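Local structure of uncharacterized CBS domain-containing protein (Corynebacterium glutamicum, 2P3H) at residues Trp14-Asp19 / Leu96-Leu101; Thr40-Leu45 / Asn91-Leu96; Gly56-Ile61 / Arg82-Glu87; Ile61-Glu66 / Thr77-Arg82. The protein is of unknown function but, as a putative membrane hemolysin or transporter represented here by its CorC_HlyC domain, may bind flavin adenine dinucleotide. One frame throughout, in Å; residues are numbered along the deposited sequence.

Contact 1: residues Trp14-Asp19 / Leu96-Leu101; sequences WLIDGD and LALALL
The indole of Trp14 presents the edge of its six-membered ring to strand 92-100: CZ3 comes to 4.0 Å from Leu100 N, which lies near the ring plane. Next to it, CE3 rests 3.8 Å from Leu98 CB, the two side chains crossing at about a right angle, while Leu100 runs beside the indole in the same direction. Ala28 and Ile29 of helix 22-29 and Ile6 and Glu8 of strand 6-10 also touch Trp14, so a large flat group suits a place where sheet and helix converge. Strands 13-17 and 92-100 are neighbours in the antiparallel sheet of the transporter-associated domain. Trp14 with Leu98 and Ile16 with Leu96 are hydrogen-bonded pairs, the bond from Leu98 N to Trp14 O being 2.8 Å and nearly straight at 172°. Leu15 faces Ala97 between them in a non-hydrogen-bonded pair on the opposite, partly exposed face. On the buried face, CG1 of Ile16 stands between the backbone N and the carbonyl carbon (chi1 75°) and carries CD1 to 3.7 Å from Leu98 CD1. Val25 of helix 22-29 covers Ile16 and Leu98, branched apolar side chains that fill the layer between sheet and helix.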
# COMPACT_ATOMS: atom_id res chain seq x y z
N TRP A 14 -2.05 3.20 9.07
CA TRP A 14 -0.61 3.19 9.37
C TRP A 14 0.07 4.43 8.78
O TRP A 14 -0.38 5.00 7.77
CB TRP A 14 0.08 1.94 8.78
CG TRP A 14 -0.52 0.65 9.23
CD1 TRP A 14 -0.08 -0.16 10.25
CD2 TRP A 14 -1.67 0.01 8.66
NE1 TRP A 14 -0.92 -1.26 10.35
CE2 TRP A 14 -1.89 -1.17 9.38
CE3 TRP A 14 -2.55 0.33 7.61
CZ2 TRP A 14 -2.95 -2.04 9.09
CZ3 TRP A 14 -3.59 -0.54 7.32
CH2 TRP A 14 -3.78 -1.71 8.05
N LEU A 15 1.14 4.84 9.43
CA LEU A 15 2.09 5.80 8.87
C LEU A 15 3.33 4.97 8.64
O LEU A 15 3.80 4.30 9.57
CB LEU A 15 2.41 6.90 9.92
CG LEU A 15 3.49 7.90 9.44
CD1 LEU A 15 3.05 8.70 8.21
CD2 LEU A 15 3.90 8.85 10.59
N ILE A 16 3.86 4.99 7.41
CA ILE A 16 5.05 4.19 7.11
C ILE A 16 6.08 4.99 6.33
O ILE A 16 5.75 5.99 5.69
CB ILE A 16 4.71 2.86 6.35
CG1 ILE A 16 4.37 3.13 4.88
CG2 ILE A 16 3.53 2.11 7.05
CD1 ILE A 16 4.15 1.84 4.04
N ASP A 17 7.33 4.54 6.39
CA ASP A 17 8.40 5.12 5.59
C ASP A 17 8.27 4.79 4.11
O ASP A 17 7.71 3.75 3.72
CB ASP A 17 9.76 4.64 6.10
CG ASP A 17 10.08 5.19 7.46
OD1 ASP A 17 9.38 6.12 7.91
OD2 ASP A 17 11.05 4.70 8.09
N GLY A 18 8.84 5.65 3.28
CA GLY A 18 8.73 5.49 1.83
C GLY A 18 9.48 4.29 1.30
O GLY A 18 9.15 3.79 0.21
N ASP A 19 10.47 3.81 2.05
CA ASP A 19 11.30 2.68 1.63
C ASP A 19 10.95 1.38 2.35
O ASP A 19 11.71 0.41 2.33
CB ASP A 19 12.78 3.02 1.79
CG ASP A 19 13.21 3.13 3.24
OD1 ASP A 19 12.35 3.11 4.15
OD2 ASP A 19 14.43 3.24 3.47
N LEU A 96 4.26 7.91 4.16
CA LEU A 96 3.00 7.54 3.48
C LEU A 96 1.95 7.22 4.53
O LEU A 96 2.25 6.58 5.53
CB LEU A 96 3.23 6.31 2.62
CG LEU A 96 4.24 6.50 1.49
CD1 LEU A 96 4.54 5.17 0.89
CD2 LEU A 96 3.66 7.46 0.46
N ALA A 97 0.73 7.66 4.28
CA ALA A 97 -0.41 7.24 5.11
C ALA A 97 -1.10 6.09 4.41
O ALA A 97 -1.38 6.17 3.23
CB ALA A 97 -1.36 8.39 5.29
N LEU A 98 -1.36 5.02 5.15
CA LEU A 98 -2.04 3.83 4.57
C LEU A 98 -3.35 3.65 5.28
O LEU A 98 -3.42 3.73 6.50
CB LEU A 98 -1.19 2.58 4.80
CG LEU A 98 -0.20 2.22 3.68
CD1 LEU A 98 0.81 3.34 3.36
CD2 LEU A 98 0.50 0.92 4.04
N ALA A 99 -4.41 3.39 4.51
CA ALA A 99 -5.69 3.04 5.15
C ALA A 99 -6.29 1.86 4.42
O ALA A 99 -6.42 1.89 3.19
CB ALA A 99 -6.65 4.23 5.13
N LEU A 100 -6.65 0.83 5.17
CA LEU A 100 -7.42 -0.28 4.60
C LEU A 100 -8.87 0.16 4.54
O LEU A 100 -9.47 0.56 5.55
CB LEU A 100 -7.18 -1.54 5.45
CG LEU A 100 -7.71 -2.91 5.08
CD1 LEU A 100 -7.06 -3.30 3.76
CD2 LEU A 100 -7.32 -3.89 6.18
N LEU A 101 -9.46 0.17 3.34
CA LEU A 101 -10.79 0.76 3.18
C LEU A 101 -11.95 -0.18 3.54
O LEU A 101 -11.91 -1.39 3.26
CB LEU A 101 -11.01 1.36 1.79
CG LEU A 101 -10.08 2.51 1.38
CD1 LEU A 101 -10.50 3.06 0.03
CD2 LEU A 101 -10.03 3.63 2.44

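Contact 2: residues Thr40-Leu45 / Asn91-Leu96; sequences TISGLL and NVPVKL
Ile41 and Leu45, at the start of helix 41-49, meet Leu96 of strand 92-100 in apolar contacts that carry most of the interface. Leu96 CD1 lies 3.5 Å from Ile41 CG2 and 3.7 Å from Ile41 CG1, touching both branches of the isoleucine as the two side chains slide past each other in opposite directions. Leu45, one helical turn on, reaches toward Leu96 tip to tip, with Leu45 CD1 3.8 Å from Leu96 CD1. The beta-branch of Ile41 offers a broad surface to this methyl, while the longer leucines span the distance between helix and strand.

The polar element is Ser42. Its OG lies over the ring of Pro93, 3.5 Å from Pro93 CB, with OG anti to the carbonyl carbon of Ser42 (chi1 -71°). The hydroxyl is satisfied in this buried place, because it is hydrogen-bonded to Gly18 O; a small polar side chain can pack against proline and tie the helix to the turn after strand 13-17.

Capping completes the account. Thr40 occupies the N-cap and its OG1 accepts from Gly43 N at 3.3 Å, covering an amide that the first helical turn cannot serve. On the strand side, Val94 and Lys95 both face Glu87, forming a classic beta bulge. The arrangement is alpha+beta: the capped start of a helix packed on one face of an antiparallel sheet, against a bulged strand.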
# COMPACT_ATOMS: atom_id res chain seq x y z
N THR A 40 9.91 -2.13 -2.58
CA THR A 40 9.45 -1.24 -1.52
C THR A 40 8.10 -0.64 -1.85
O THR A 40 7.69 -0.62 -3.02
CB THR A 40 10.41 -0.04 -1.20
OG1 THR A 40 10.40 0.91 -2.27
CG2 THR A 40 11.83 -0.51 -0.91
N ILE A 41 7.45 -0.11 -0.82
CA ILE A 41 6.16 0.56 -1.01
C ILE A 41 6.23 1.65 -2.10
O ILE A 41 5.36 1.72 -2.98
CB ILE A 41 5.54 1.05 0.34
CG1 ILE A 41 4.11 1.54 0.12
CG2 ILE A 41 6.37 2.15 0.97
CD1 ILE A 41 3.13 0.46 -0.53
N SER A 42 7.28 2.49 -2.08
CA SER A 42 7.38 3.54 -3.11
C SER A 42 7.56 2.99 -4.51
O SER A 42 7.02 3.52 -5.48
CB SER A 42 8.47 4.56 -2.77
OG SER A 42 8.03 5.33 -1.67
N GLY A 43 8.32 1.90 -4.61
CA GLY A 43 8.53 1.25 -5.90
C GLY A 43 7.19 0.81 -6.48
O GLY A 43 6.95 0.96 -7.70
N LEU A 44 6.34 0.25 -5.63
CA LEU A 44 4.99 -0.16 -6.05
C LEU A 44 4.18 1.05 -6.53
O LEU A 44 3.53 1.01 -7.58
CB LEU A 44 4.26 -0.85 -4.88
CG LEU A 44 2.76 -1.11 -5.00
CD1 LEU A 44 2.44 -2.09 -6.14
CD2 LEU A 44 2.23 -1.62 -3.68
N LEU A 45 4.22 2.13 -5.74
CA LEU A 45 3.52 3.37 -6.08
C LEU A 45 3.97 3.95 -7.41
O LEU A 45 3.13 4.29 -8.26
CB LEU A 45 3.71 4.41 -4.97
CG LEU A 45 3.09 4.11 -3.61
CD1 LEU A 45 3.34 5.29 -2.68
CD2 LEU A 45 1.59 3.80 -3.73
N ASN A 91 12.37 13.84 -4.73
CA ASN A 91 11.43 13.28 -5.72
C ASN A 91 10.93 11.88 -5.41
O ASN A 91 10.34 11.24 -6.28
CB ASN A 91 11.99 13.35 -7.15
CG ASN A 91 11.96 14.75 -7.70
OD1 ASN A 91 10.93 15.21 -8.21
ND2 ASN A 91 13.09 15.45 -7.58
N VAL A 92 11.13 11.43 -4.18
CA VAL A 92 10.55 10.16 -3.73
C VAL A 92 9.82 10.34 -2.40
O VAL A 92 10.23 11.15 -1.56
CB VAL A 92 11.58 8.99 -3.62
CG1 VAL A 92 12.37 8.80 -4.94
CG2 VAL A 92 12.53 9.20 -2.48
N PRO A 93 8.70 9.61 -2.21
CA PRO A 93 7.98 9.63 -0.94
C PRO A 93 8.87 9.13 0.21
O PRO A 93 9.56 8.13 0.07
CB PRO A 93 6.86 8.63 -1.16
CG PRO A 93 6.59 8.69 -2.62
CD PRO A 93 8.00 8.79 -3.21
N VAL A 94 8.83 9.85 1.32
CA VAL A 94 9.53 9.42 2.53
C VAL A 94 8.56 9.11 3.67
O VAL A 94 8.94 8.42 4.62
CB VAL A 94 10.63 10.41 2.97
CG1 VAL A 94 11.72 10.49 1.90
CG2 VAL A 94 10.05 11.78 3.30
N LYS A 95 7.32 9.60 3.56
CA LYS A 95 6.25 9.23 4.51
C LYS A 95 4.94 9.00 3.81
O LYS A 95 4.54 9.82 2.98
CB LYS A 95 6.07 10.29 5.59
CG LYS A 95 7.30 10.53 6.45
CD LYS A 95 7.52 9.42 7.48
CE LYS A 95 8.95 9.50 8.01
NZ LYS A 95 9.09 8.60 9.18
N LEU A 96 4.26 7.91 4.16
CA LEU A 96 3.00 7.54 3.48
C LEU A 96 1.95 7.22 4.53
O LEU A 96 2.25 6.58 5.53
CB LEU A 96 3.23 6.31 2.62
CG LEU A 96 4.24 6.50 1.49
CD1 LEU A 96 4.54 5.17 0.89
CD2 LEU A 96 3.66 7.46 0.46

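Contact 3: residues Gly56-Ile61 / Arg82-Glu87; sequences GDVIEI and RITVLE
Glu60 and Arg82 lie side by side and point the same way, their carboxylate and guanidinium planes 32° apart. Arg82 approaches side-on and gives two hydrogen bonds to one oxygen. The shorter and straighter runs from NE to Glu60 OE2 (2.7 Å, 159°) on its anti side; that from NH2 to the same OE2, on its syn side, is 3.1 Å and bent (136°). Both nitrogens come from one face of the carboxylate, although OE2 lies in the guanidinium plane. A bend at chi3 turns the arginine head back alongside the glutamate. Val58 crosses the arginine stem obliquely, CG1 being 3.5 Å from Arg82 CG, and its CG2 branch meets Thr84.

The other face of this antiparallel pair is apolar. Ile61 CD1 lies 3.9 Å from Ile83 CD1, and Ile59 CD1 approaches Val85 CG2 at 4.2 Å; Leu45 of helix 41-49 covers Ile59 and Ile83. Along the backbones, Ile59 and Ile83 bond to each other in both directions, while Gly56 N gives a 2.7 Å bond to Val85 O.

Beta-branched residues suit the extended strands, and the partition implies that apolar burial holds the helix side while the ion pair, its charges probably neutralised mutually, secures the more accessible side.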
# COMPACT_ATOMS: atom_id res chain seq x y z
N GLY A 56 0.36 14.85 -1.10
CA GLY A 56 -1.08 14.95 -1.25
C GLY A 56 -1.69 13.98 -2.24
O GLY A 56 -2.90 13.77 -2.21
N ASP A 57 -0.89 13.38 -3.12
CA ASP A 57 -1.42 12.38 -4.07
C ASP A 57 -2.01 11.19 -3.33
O ASP A 57 -1.45 10.75 -2.33
CB ASP A 57 -0.30 11.86 -5.02
CG ASP A 57 0.05 12.85 -6.11
OD1 ASP A 57 -0.57 13.94 -6.17
OD2 ASP A 57 0.95 12.54 -6.92
N VAL A 58 -3.14 10.68 -3.81
CA VAL A 58 -3.78 9.52 -3.19
C VAL A 58 -3.83 8.42 -4.23
O VAL A 58 -4.28 8.61 -5.36
CB VAL A 58 -5.21 9.83 -2.71
CG1 VAL A 58 -5.88 8.56 -2.13
CG2 VAL A 58 -5.18 10.98 -1.70
N ILE A 59 -3.33 7.25 -3.85
CA ILE A 59 -3.27 6.16 -4.80
C ILE A 59 -3.99 5.00 -4.13
O ILE A 59 -3.70 4.69 -2.99
CB ILE A 59 -1.81 5.74 -5.09
CG1 ILE A 59 -1.07 6.87 -5.84
CG2 ILE A 59 -1.75 4.47 -5.93
CD1 ILE A 59 -0.30 7.76 -4.91
N GLU A 60 -4.91 4.38 -4.84
CA GLU A 60 -5.63 3.24 -4.28
C GLU A 60 -5.24 1.94 -4.99
O GLU A 60 -5.31 1.84 -6.20
CB GLU A 60 -7.15 3.52 -4.27
CG GLU A 60 -7.49 4.68 -3.24
CD GLU A 60 -8.98 5.03 -3.12
OE1 GLU A 60 -9.84 4.36 -3.78
OE2 GLU A 60 -9.28 6.00 -2.34
N ILE A 61 -4.81 0.95 -4.22
CA ILE A 61 -4.31 -0.33 -4.78
C ILE A 61 -5.16 -1.50 -4.23
O ILE A 61 -5.31 -1.66 -3.01
CB ILE A 61 -2.80 -0.55 -4.43
CG1 ILE A 61 -2.01 0.69 -4.93
CG2 ILE A 61 -2.27 -1.90 -4.98
CD1 ILE A 61 -0.52 0.58 -4.98
N ARG A 82 -5.74 2.39 0.53
CA ARG A 82 -5.52 3.78 0.11
C ARG A 82 -4.21 4.28 0.68
O ARG A 82 -3.96 4.14 1.91
CB ARG A 82 -6.67 4.65 0.61
CG ARG A 82 -6.46 6.15 0.31
CD ARG A 82 -7.58 6.97 0.98
NE ARG A 82 -8.83 6.79 0.24
CZ ARG A 82 -10.05 7.01 0.74
NH1 ARG A 82 -10.20 7.43 2.01
NH2 ARG A 82 -11.12 6.81 -0.04
N ILE A 83 -3.34 4.82 -0.19
CA ILE A 83 -2.05 5.36 0.20
C ILE A 83 -2.02 6.84 -0.17
O ILE A 83 -2.33 7.21 -1.31
CB ILE A 83 -0.87 4.62 -0.49
CG1 ILE A 83 -1.01 3.12 -0.22
CG2 ILE A 83 0.50 5.19 -0.05
CD1 ILE A 83 -0.82 2.27 -1.43
N THR A 84 -1.70 7.68 0.81
CA THR A 84 -1.58 9.12 0.60
C THR A 84 -0.14 9.51 0.86
O THR A 84 0.44 9.17 1.90
CB THR A 84 -2.50 9.90 1.57
OG1 THR A 84 -3.84 9.42 1.49
CG2 THR A 84 -2.45 11.41 1.25
N VAL A 85 0.45 10.22 -0.11
CA VAL A 85 1.84 10.65 -0.01
C VAL A 85 1.86 11.86 0.92
O VAL A 85 1.26 12.89 0.59
CB VAL A 85 2.40 11.03 -1.39
CG1 VAL A 85 3.83 11.53 -1.22
CG2 VAL A 85 2.30 9.83 -2.37
N LEU A 86 2.52 11.73 2.07
CA LEU A 86 2.54 12.81 3.08
C LEU A 86 3.79 13.69 3.06
O LEU A 86 3.74 14.85 3.45
CB LEU A 86 2.38 12.24 4.51
CG LEU A 86 1.05 11.54 4.82
CD1 LEU A 86 1.07 11.10 6.30
CD2 LEU A 86 -0.14 12.47 4.53
N GLU A 87 4.91 13.12 2.63
CA GLU A 87 6.16 13.87 2.55
C GLU A 87 6.96 13.33 1.39
O GLU A 87 7.03 12.11 1.21
CB GLU A 87 6.93 13.65 3.84
CG GLU A 87 7.94 14.69 4.25
CD GLU A 87 8.32 14.48 5.71
OE1 GLU A 87 9.19 13.62 5.98
OE2 GLU A 87 7.72 15.14 6.59

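Contact 4: residues Ile61-Glu66 / Thr77-Arg82; sequences IPLDFE and TQRILR
With CG anti to the carbonyl carbon in both residues, Phe65 (chi1 -70°) and Gln78 (chi1 -78°) send their side chains across the gap between the diverging segments. The Phe65 ring meets Thr77 edge-on, CE1 lying 3.4 Å from Thr77 O near the ring plane, and its CZ touches Gln78 CG at 3.8 Å. The extended Gln78 chain runs alongside Pro62 and brings NE2 to 3.4 Å from Pro62 CB, so its CG meets the phenylalanine and its amide lies by the proline. Ile80 adds its CD1 against Pro62 from the same sheet face.

Leu63 reaches over Leu81 on the buried face, its CD2 4.1 Å from Leu81 CB; Leu100 of strand 92-100, on the other side of strand 80-89, packs on Leu63. The backbone ladder runs from the reciprocal bonds of Ile61 and Leu81 to Leu63 N, which donates to Arg79 O at 2.9 Å. Pro62 sits in a non-hydrogen-bonded pair with Ile80, a place where proline's lack of an N-H costs no bond between these strands. Beyond Leu63 a water takes over, donating to Leu63 O at 2.8 Å and accepting from Arg79 N. Arg79 leads away to Leu101 O and Tyr31.

The arrangement is that of a fraying end of an antiparallel ladder, where an edge strand and its neighbour part into the connection between Phe65 and Thr77 and a bridging water continues the pairing.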
# COMPACT_ATOMS: atom_id res chain seq x y z
N ILE A 61 -4.81 0.95 -4.22
CA ILE A 61 -4.31 -0.33 -4.78
C ILE A 61 -5.16 -1.50 -4.23
O ILE A 61 -5.31 -1.66 -3.01
CB ILE A 61 -2.80 -0.55 -4.43
CG1 ILE A 61 -2.01 0.69 -4.93
CG2 ILE A 61 -2.27 -1.90 -4.98
CD1 ILE A 61 -0.52 0.58 -4.98
N PRO A 62 -5.70 -2.31 -5.14
CA PRO A 62 -6.43 -3.52 -4.73
C PRO A 62 -5.49 -4.55 -4.11
O PRO A 62 -4.37 -4.74 -4.60
CB PRO A 62 -6.99 -4.07 -6.05
CG PRO A 62 -6.91 -2.93 -7.03
CD PRO A 62 -5.69 -2.14 -6.60
N LEU A 63 -5.98 -5.20 -3.07
CA LEU A 63 -5.22 -6.21 -2.31
C LEU A 63 -5.60 -7.59 -2.85
O LEU A 63 -6.70 -7.77 -3.40
CB LEU A 63 -5.59 -6.09 -0.84
CG LEU A 63 -5.11 -4.73 -0.31
CD1 LEU A 63 -5.70 -4.46 1.03
CD2 LEU A 63 -3.59 -4.72 -0.28
N ASP A 64 -4.69 -8.55 -2.74
CA ASP A 64 -4.97 -9.88 -3.26
C ASP A 64 -6.04 -10.54 -2.42
O ASP A 64 -6.04 -10.42 -1.19
CB ASP A 64 -3.72 -10.76 -3.21
CG ASP A 64 -2.70 -10.41 -4.29
OD1 ASP A 64 -2.91 -9.46 -5.09
OD2 ASP A 64 -1.68 -11.13 -4.33
N PHE A 65 -6.91 -11.27 -3.09
CA PHE A 65 -7.85 -12.17 -2.43
C PHE A 65 -7.06 -13.33 -1.83
O PHE A 65 -5.95 -13.63 -2.27
CB PHE A 65 -8.84 -12.70 -3.44
CG PHE A 65 -9.82 -11.68 -3.95
CD1 PHE A 65 -10.75 -11.08 -3.08
CD2 PHE A 65 -9.84 -11.34 -5.31
CE1 PHE A 65 -11.67 -10.13 -3.57
CE2 PHE A 65 -10.75 -10.40 -5.80
CZ PHE A 65 -11.67 -9.80 -4.92
N GLU A 66 -7.64 -13.96 -0.82
CA GLU A 66 -7.26 -15.28 -0.38
C GLU A 66 -8.26 -16.28 -0.96
O GLU A 66 -9.40 -15.89 -1.33
CB GLU A 66 -7.29 -15.37 1.16
CG GLU A 66 -6.47 -14.31 1.88
CD GLU A 66 -4.99 -14.54 1.80
OE1 GLU A 66 -4.55 -15.70 1.59
OE2 GLU A 66 -4.24 -13.54 1.93
N THR A 77 -15.75 -9.05 -3.36
CA THR A 77 -15.44 -7.65 -3.45
C THR A 77 -14.00 -7.41 -2.99
O THR A 77 -13.63 -7.82 -1.92
CB THR A 77 -16.46 -6.89 -2.57
OG1 THR A 77 -17.79 -7.17 -3.06
CG2 THR A 77 -16.20 -5.43 -2.59
N GLN A 78 -13.20 -6.74 -3.82
CA GLN A 78 -11.79 -6.43 -3.51
C GLN A 78 -11.65 -5.55 -2.29
O GLN A 78 -12.38 -4.58 -2.16
CB GLN A 78 -11.20 -5.56 -4.61
CG GLN A 78 -10.79 -6.20 -5.88
CD GLN A 78 -10.29 -5.17 -6.93
OE1 GLN A 78 -10.73 -3.99 -6.99
NE2 GLN A 78 -9.45 -5.67 -7.83
N ARG A 79 -10.69 -5.86 -1.42
CA ARG A 79 -10.28 -4.88 -0.42
C ARG A 79 -9.29 -3.91 -1.06
O ARG A 79 -8.50 -4.27 -1.92
CB ARG A 79 -9.63 -5.55 0.79
CG ARG A 79 -9.79 -4.72 2.05
CD ARG A 79 -11.15 -4.95 2.73
NE ARG A 79 -11.36 -4.00 3.82
CZ ARG A 79 -11.09 -4.22 5.11
NH1 ARG A 79 -11.31 -3.27 6.00
NH2 ARG A 79 -10.61 -5.40 5.51
N ILE A 80 -9.36 -2.65 -0.63
CA ILE A 80 -8.52 -1.58 -1.22
C ILE A 80 -7.64 -0.96 -0.15
O ILE A 80 -8.13 -0.65 0.94
CB ILE A 80 -9.39 -0.46 -1.84
CG1 ILE A 80 -10.32 -1.03 -2.91
CG2 ILE A 80 -8.51 0.67 -2.45
CD1 ILE A 80 -9.58 -1.66 -4.08
N LEU A 81 -6.36 -0.79 -0.48
CA LEU A 81 -5.43 -0.03 0.34
C LEU A 81 -5.32 1.39 -0.24
O LEU A 81 -4.88 1.57 -1.38
CB LEU A 81 -4.07 -0.73 0.37
CG LEU A 81 -2.98 -0.06 1.23
CD1 LEU A 81 -3.37 -0.15 2.72
CD2 LEU A 81 -1.64 -0.73 1.00
N ARG A 82 -5.74 2.39 0.53
CA ARG A 82 -5.52 3.78 0.11
C ARG A 82 -4.21 4.28 0.68
O ARG A 82 -3.96 4.14 1.91
CB ARG A 82 -6.67 4.65 0.61
CG ARG A 82 -6.46 6.15 0.31
CD ARG A 82 -7.58 6.97 0.98
NE ARG A 82 -8.83 6.79 0.24
CZ ARG A 82 -10.05 7.01 0.74
NH1 ARG A 82 -10.20 7.43 2.01
NH2 ARG A 82 -11.12 6.81 -0.04
O HOH W 1 -9.14 -8.09 -2.00

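How the contacts relate
Contacts 1, 3 and 4 are antiparallel strand pairings within one sheet, each partly buried, with an apolar face under the helices and a more accessible face; contact 2 lays helix 41-49 on the sheet and is the fully buried one. Contacts 1 and 2 share Leu96, and the salt bridge from Asp17 to Lys95 joins them as well. Contacts 3 and 4 follow the same two strands and share Ile61 and Arg82, but contact 3 adds an ion pair where contact 4 turns to water and ring-edge contacts as the strands separate. Strand 92-100, used in contacts 1 and 2, is hydrogen-bonded to strand 80-89 of contacts 3 and 4. Leu45 and Ile61 pack contact 2 against contact 4.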